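Local structure of RabGDI protein (Plasmodium falciparum 3D7, 3P1W) at residues I327-I332 with E406-K411; I361-V366 with A380-T385. The protein probably acts as a Rab GDP-dissociation inhibitor, holding Rab GTPases in their GDP-bound state during vesicle transport. All coordinates share one frame; numbering follows the deposited sequence.

Contact 1: I327-I332 with E406-K411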
loop_
_atom_site.group_PDB
_atom_site.type_symbol
_atom_site.label_atom_id
_atom_site.label_comp_id
_atom_site.label_asym_id
_atom_site.label_seq_id
_atom_site.Cartn_x
_atom_site.Cartn_y
_atom_site.Cartn_z
ATOM N N ILE A 327 -3.732 11.804 -5.842
ATOM C CA ILE A 327 -4.430 11.546 -7.085
ATOM C C ILE A 327 -4.129 10.122 -7.489
ATOM O O ILE A 327 -2.981 9.647 -7.352
ATOM C CB ILE A 327 -4.044 12.580 -8.197
ATOM C CG1 ILE A 327 -4.797 12.272 -9.494
ATOM C CG2 ILE A 327 -2.491 12.639 -8.400
ATOM C CD1 ILE A 327 -4.717 13.443 -10.549
ATOM N N ARG A 328 -5.180 9.406 -7.864
ATOM C CA ARG A 328 -5.076 8.102 -8.483
ATOM C C ARG A 328 -5.836 8.093 -9.783
ATOM O O ARG A 328 -6.970 8.554 -9.858
ATOM C CB ARG A 328 -5.611 6.966 -7.574
ATOM C CG ARG A 328 -4.891 6.845 -6.266
ATOM C CD ARG A 328 -5.246 5.606 -5.485
ATOM N NE ARG A 328 -4.518 5.614 -4.217
ATOM C CZ ARG A 328 -4.918 6.268 -3.111
ATOM N NH1 ARG A 328 -6.073 6.915 -3.080
ATOM N NH2 ARG A 328 -4.169 6.257 -2.026
ATOM N N CYS A 329 -5.176 7.584 -10.820
ATOM C CA CYS A 329 -5.746 7.501 -12.145
ATOM C C CYS A 329 -5.715 6.053 -12.562
ATOM O O CYS A 329 -4.646 5.492 -12.787
ATOM C CB CYS A 329 -4.941 8.344 -13.150
ATOM S SG CYS A 329 -5.796 8.399 -14.762
ATOM N N ILE A 330 -6.900 5.454 -12.635
ATOM C CA ILE A 330 -7.091 4.106 -13.134
ATOM C C ILE A 330 -7.249 4.147 -14.649
ATOM O O ILE A 330 -8.114 4.863 -15.166
ATOM C CB ILE A 330 -8.331 3.458 -12.479
ATOM C CG1 ILE A 330 -8.119 3.334 -10.958
ATOM C CG2 ILE A 330 -8.653 2.092 -13.156
ATOM C CD1 ILE A 330 -9.400 3.065 -10.124
ATOM N N CYS A 331 -6.412 3.384 -15.365
ATOM C CA CYS A 331 -6.372 3.413 -16.818
ATOM C C CYS A 331 -6.592 2.009 -17.376
ATOM O O CYS A 331 -5.891 1.069 -16.990
ATOM C CB CYS A 331 -5.007 3.862 -17.314
ATOM S SG CYS A 331 -4.411 5.396 -16.615
ATOM N N ILE A 332 -7.570 1.872 -18.257
ATOM C CA ILE A 332 -7.769 0.630 -18.976
ATOM C C ILE A 332 -6.854 0.667 -20.183
ATOM O O ILE A 332 -6.936 1.603 -20.994
ATOM C CB ILE A 332 -9.224 0.458 -19.427
ATOM C CG1 ILE A 332 -10.136 0.246 -18.209
ATOM C CG2 ILE A 332 -9.364 -0.752 -20.335
ATOM C CD1 ILE A 332 -11.613 0.230 -18.533
ATOM N N GLU A 406 -7.168 3.354 -23.082
ATOM C CA GLU A 406 -8.565 3.355 -23.596
ATOM C C GLU A 406 -9.467 4.281 -22.812
ATOM O O GLU A 406 -10.294 5.003 -23.391
ATOM C CB GLU A 406 -9.164 1.951 -23.590
ATOM C CG GLU A 406 -8.393 0.976 -24.444
ATOM C CD GLU A 406 -9.054 -0.382 -24.584
ATOM O OE1 GLU A 406 -10.135 -0.629 -24.009
ATOM O OE2 GLU A 406 -8.460 -1.222 -25.277
ATOM N N GLU A 407 -9.353 4.214 -21.489
ATOM C CA GLU A 407 -10.172 5.014 -20.580
ATOM C C GLU A 407 -9.386 5.364 -19.320
ATOM O O GLU A 407 -8.526 4.588 -18.878
ATOM C CB GLU A 407 -11.416 4.248 -20.138
ATOM C CG GLU A 407 -12.377 3.806 -21.250
ATOM C CD GLU A 407 -13.045 4.947 -21.982
ATOM O OE1 GLU A 407 -13.096 6.086 -21.450
ATOM O OE2 GLU A 407 -13.578 4.689 -23.091
ATOM N N LYS A 408 -9.709 6.520 -18.747
ATOM C CA LYS A 408 -9.122 7.010 -17.499
ATOM C C LYS A 408 -10.231 7.273 -16.477
ATOM O O LYS A 408 -11.276 7.853 -16.796
ATOM C CB LYS A 408 -8.386 8.324 -17.710
ATOM C CG LYS A 408 -7.074 8.206 -18.440
ATOM C CD LYS A 408 -6.541 9.597 -18.793
ATOM C CE LYS A 408 -5.400 9.506 -19.829
ATOM N NZ LYS A 408 -4.918 10.885 -20.215
ATOM N N PHE A 409 -9.992 6.847 -15.259
ATOM C CA PHE A 409 -10.895 7.095 -14.147
ATOM C C PHE A 409 -10.079 7.771 -13.012
ATOM O O PHE A 409 -9.280 7.117 -12.363
ATOM C CB PHE A 409 -11.476 5.774 -13.669
ATOM C CG PHE A 409 -12.092 4.935 -14.756
ATOM C CD1 PHE A 409 -13.457 4.941 -14.951
ATOM C CD2 PHE A 409 -11.302 4.156 -15.608
ATOM C CE1 PHE A 409 -14.060 4.159 -15.941
ATOM C CE2 PHE A 409 -11.882 3.395 -16.615
ATOM C CZ PHE A 409 -13.284 3.392 -16.780
ATOM N N VAL A 410 -10.271 9.068 -12.816
ATOM C CA VAL A 410 -9.446 9.862 -11.938
ATOM C C VAL A 410 -10.156 10.203 -10.641
ATOM O O VAL A 410 -11.335 10.595 -10.658
ATOM C CB VAL A 410 -9.058 11.196 -12.567
ATOM C CG1 VAL A 410 -8.216 11.992 -11.562
ATOM C CG2 VAL A 410 -8.292 10.975 -13.879
ATOM N N LYS A 411 -9.467 10.028 -9.511
ATOM C CA LYS A 411 -10.010 10.386 -8.194
ATOM C C LYS A 411 -8.946 11.126 -7.395
ATOM O O LYS A 411 -7.811 10.646 -7.230
ATOM C CB LYS A 411 -10.485 9.152 -7.412
ATOM C CG LYS A 411 -11.210 9.480 -6.133
ATOM C CD LYS A 411 -11.751 8.194 -5.505
ATOM C CE LYS A 411 -12.476 8.478 -4.191
ATOM N NZ LYS A 411 -13.040 7.216 -3.676
HETATM O O HOH W 1 -9.028 6.615 -9.542
#
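Phe409 meets Ile330 and Ile332 across two antiparallel strands, and its side chain can be followed outward atom by atom. CB lies 4.1 Å from CB of Ile330. CG stands anti to the carbonyl carbon (chi1 -52°), which leans the ring along the neighbouring strand toward Ile332. CD2 then comes 3.3 Å from O of Ile330, which lies at the ring edge and in its plane; the same oxygen accepts the N-H of Phe409 at 2.7 Å. Farther out, CE2 touches CD1 of Ile332 at 3.7 Å, and CZ remains close to that methyl. Lys72 makes a cation-pi contact with this ring, and Leu67 of helix 64-71 packs against it.

Cys329 and Val410, a non-hydrogen-bonded pair, share the other face. SG of Cys329, anti to the backbone N (chi1 -173°), rests 3.7 Å from CG2 of Val410 and also meets CG of Lys408. CG1 of Val410 reaches CD1 of Ile327.

Hydrogen-bonded pairs join Arg328 to Lys411 and Ile330 to Phe409. A water bridges O of Arg328 (2.8 Å) and O of Phe409, donating to both. At the far end Glu406 and Glu407 both face Ile332 in a classic beta bulge: N of Ile332 donates to O of Glu407, while N of Glu406 reaches O of Ile332 at 2.7 Å. OE1 of Glu406 is hydrogen-bonded to OH of Tyr81, and OE2 to OG of Ser334, with a salt bridge to NZ of Lys377; NH2 of Arg328 bonds to O of Asp434 and O of Tyr433. Paired backbone bonds thus fix the register between two apolar patches, while Arg328 and Glu406 tie the strands to other parts of the fold.

Contact 2: I361-V366 with A380-T385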
loop_
_atom_site.group_PDB
_atom_site.type_symbol
_atom_site.label_atom_id
_atom_site.label_comp_id
_atom_site.label_asym_id
_atom_site.label_seq_id
_atom_site.Cartn_x
_atom_site.Cartn_y
_atom_site.Cartn_z
ATOM N N ILE A 361 6.250 8.884 -7.402
ATOM C CA ILE A 361 5.034 8.472 -8.117
ATOM C C ILE A 361 5.115 6.971 -8.346
ATOM O O ILE A 361 6.222 6.411 -8.493
ATOM C CB ILE A 361 4.841 9.286 -9.401
ATOM C CG1 ILE A 361 4.617 10.771 -9.020
ATOM C CG2 ILE A 361 3.695 8.755 -10.251
ATOM C CD1 ILE A 361 4.390 11.739 -10.212
ATOM N N TYR A 362 3.956 6.320 -8.351
ATOM C CA TYR A 362 3.865 4.871 -8.411
ATOM C C TYR A 362 2.868 4.424 -9.470
ATOM O O TYR A 362 1.884 5.092 -9.714
ATOM C CB TYR A 362 3.449 4.322 -7.048
ATOM C CG TYR A 362 4.235 4.868 -5.863
ATOM C CD1 TYR A 362 5.324 4.164 -5.345
ATOM C CD2 TYR A 362 3.908 6.096 -5.271
ATOM C CE1 TYR A 362 6.049 4.639 -4.266
ATOM C CE2 TYR A 362 4.636 6.596 -4.191
ATOM C CZ TYR A 362 5.699 5.867 -3.690
ATOM O OH TYR A 362 6.433 6.342 -2.642
ATOM N N ILE A 363 3.129 3.277 -10.095
ATOM C CA ILE A 363 2.200 2.685 -11.053
ATOM C C ILE A 363 2.082 1.191 -10.765
ATOM O O ILE A 363 3.100 0.486 -10.741
ATOM C CB ILE A 363 2.631 2.863 -12.511
ATOM C CG1 ILE A 363 3.026 4.305 -12.803
ATOM C CG2 ILE A 363 1.560 2.309 -13.447
ATOM C CD1 ILE A 363 3.536 4.592 -14.253
ATOM N N ASN A 364 0.859 0.721 -10.510
ATOM C CA ASN A 364 0.585 -0.718 -10.435
ATOM C C ASN A 364 -0.163 -1.177 -11.662
ATOM O O ASN A 364 -0.956 -0.434 -12.206
ATOM C CB ASN A 364 -0.194 -1.050 -9.188
ATOM C CG ASN A 364 0.700 -1.128 -7.983
ATOM O OD1 ASN A 364 1.939 -1.172 -8.117
ATOM N ND2 ASN A 364 0.107 -1.138 -6.801
ATOM N N LEU A 365 0.113 -2.399 -12.103
ATOM C CA LEU A 365 -0.523 -2.951 -13.277
ATOM C C LEU A 365 -1.059 -4.323 -12.871
ATOM O O LEU A 365 -0.305 -5.130 -12.303
ATOM C CB LEU A 365 0.501 -3.066 -14.426
ATOM C CG LEU A 365 0.142 -3.657 -15.779
ATOM C CD1 LEU A 365 -0.060 -5.169 -15.745
ATOM C CD2 LEU A 365 -1.066 -2.963 -16.435
ATOM N N VAL A 366 -2.350 -4.551 -13.160
ATOM C CA VAL A 366 -3.004 -5.825 -12.964
ATOM C C VAL A 366 -3.937 -6.145 -14.119
ATOM O O VAL A 366 -4.276 -5.282 -14.929
ATOM C CB VAL A 366 -3.747 -5.852 -11.624
ATOM C CG1 VAL A 366 -2.741 -5.941 -10.448
ATOM C CG2 VAL A 366 -4.626 -4.617 -11.506
ATOM N N ALA A 380 -3.805 -0.125 -15.330
ATOM C CA ALA A 380 -2.649 0.524 -14.715
ATOM C C ALA A 380 -3.168 1.667 -13.852
ATOM O O ALA A 380 -3.957 2.476 -14.317
ATOM C CB ALA A 380 -1.672 1.066 -15.805
ATOM N N ILE A 381 -2.709 1.714 -12.611
ATOM C CA ILE A 381 -3.146 2.707 -11.649
ATOM C C ILE A 381 -1.954 3.562 -11.254
ATOM O O ILE A 381 -1.014 3.091 -10.610
ATOM C CB ILE A 381 -3.767 2.046 -10.418
ATOM C CG1 ILE A 381 -4.833 1.016 -10.853
ATOM C CG2 ILE A 381 -4.351 3.142 -9.478
ATOM C CD1 ILE A 381 -4.333 -0.442 -11.068
ATOM N N VAL A 382 -2.011 4.824 -11.667
ATOM C CA VAL A 382 -0.966 5.800 -11.369
ATOM C C VAL A 382 -1.365 6.542 -10.113
ATOM O O VAL A 382 -2.473 7.036 -10.049
ATOM C CB VAL A 382 -0.793 6.788 -12.525
ATOM C CG1 VAL A 382 0.270 7.843 -12.173
ATOM C CG2 VAL A 382 -0.421 6.063 -13.851
ATOM N N SER A 383 -0.464 6.663 -9.131
ATOM C CA SER A 383 -0.763 7.353 -7.902
ATOM C C SER A 383 0.358 8.321 -7.559
ATOM O O SER A 383 1.555 8.007 -7.754
ATOM C CB SER A 383 -0.983 6.333 -6.759
ATOM O OG SER A 383 0.145 5.460 -6.634
ATOM N N ALA A 384 -0.029 9.485 -7.059
ATOM C CA ALA A 384 0.892 10.525 -6.705
ATOM C C ALA A 384 0.376 11.363 -5.554
ATOM O O ALA A 384 -0.836 11.515 -5.379
ATOM C CB ALA A 384 1.183 11.441 -7.929
ATOM N N THR A 385 1.294 11.958 -4.804
ATOM C CA THR A 385 0.945 13.011 -3.840
ATOM C C THR A 385 0.868 14.313 -4.596
ATOM O O THR A 385 1.765 14.632 -5.367
ATOM C CB THR A 385 1.962 13.144 -2.698
ATOM O OG1 THR A 385 2.164 11.865 -2.103
ATOM C CG2 THR A 385 1.440 14.164 -1.606
#
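O of Asn364 takes the N-H of Ile381 at 2.8 Å, the shortest hydrogen bond between the two segments, and is also approached by CA of Ala380 (3.2 Å) and CD1 of Ile381 (3.6 Å). N of Asn364 donates back to O of Ile381, completing the hydrogen-bonded pair. Two residues along, Tyr362 and Ser383 form a second such pair.

The face these four residues share is mixed. CB of Tyr362 sits 3.5 Å from OG of Ser383. That hydroxyl lies between its own backbone N and carbonyl carbon (chi1 55°) and is hydrogen-bonded to O of Ala435. ND2 of Asn364 bonds to O of Ser437 and O of Pro93, while CD1 of Ile381 also packs on CG2 of Val366 at 4.2 Å.

The opposite face is wholly aliphatic. Ile363 and Val382 lie side by side, CG1 to CG2 at 4.0 Å, pointing the same way; CG2 of Ile361 meets CG1 of Val382, and CG1 of Ile361 presses on CB of Ala384 at 3.7 Å. Pro398 of helix 396-400 touches Ile361 and Val382. The two strands form a beta hairpin with one greasy face and one where Ser383 OG and Asn364 ND2 bond to loop carbonyls.

How the contacts relate
Both contacts belong to one mixed sheet, where strands 320-333 and 378-385 are neighbours: N of Cys331 lies 2.8 Å from O of Ala380, and N of Cys329 lies 2.9 Å from O of Val382, both probable hydrogen bonds. Contact 2 is nested within the chain loop that contact 1 closes, their centres about 10 Å apart. It is wholly buried, nearer the centre of the chain, and its polar side chains are neutral. Contact 1 lies farther out and is partly buried; there charged residues flank an apolar packing that includes the Phe409 ring, and a classic bulge lies at one end. In contact 2 a hairpin joins strands consecutive in the chain, whereas contact 1 brings together distant segments.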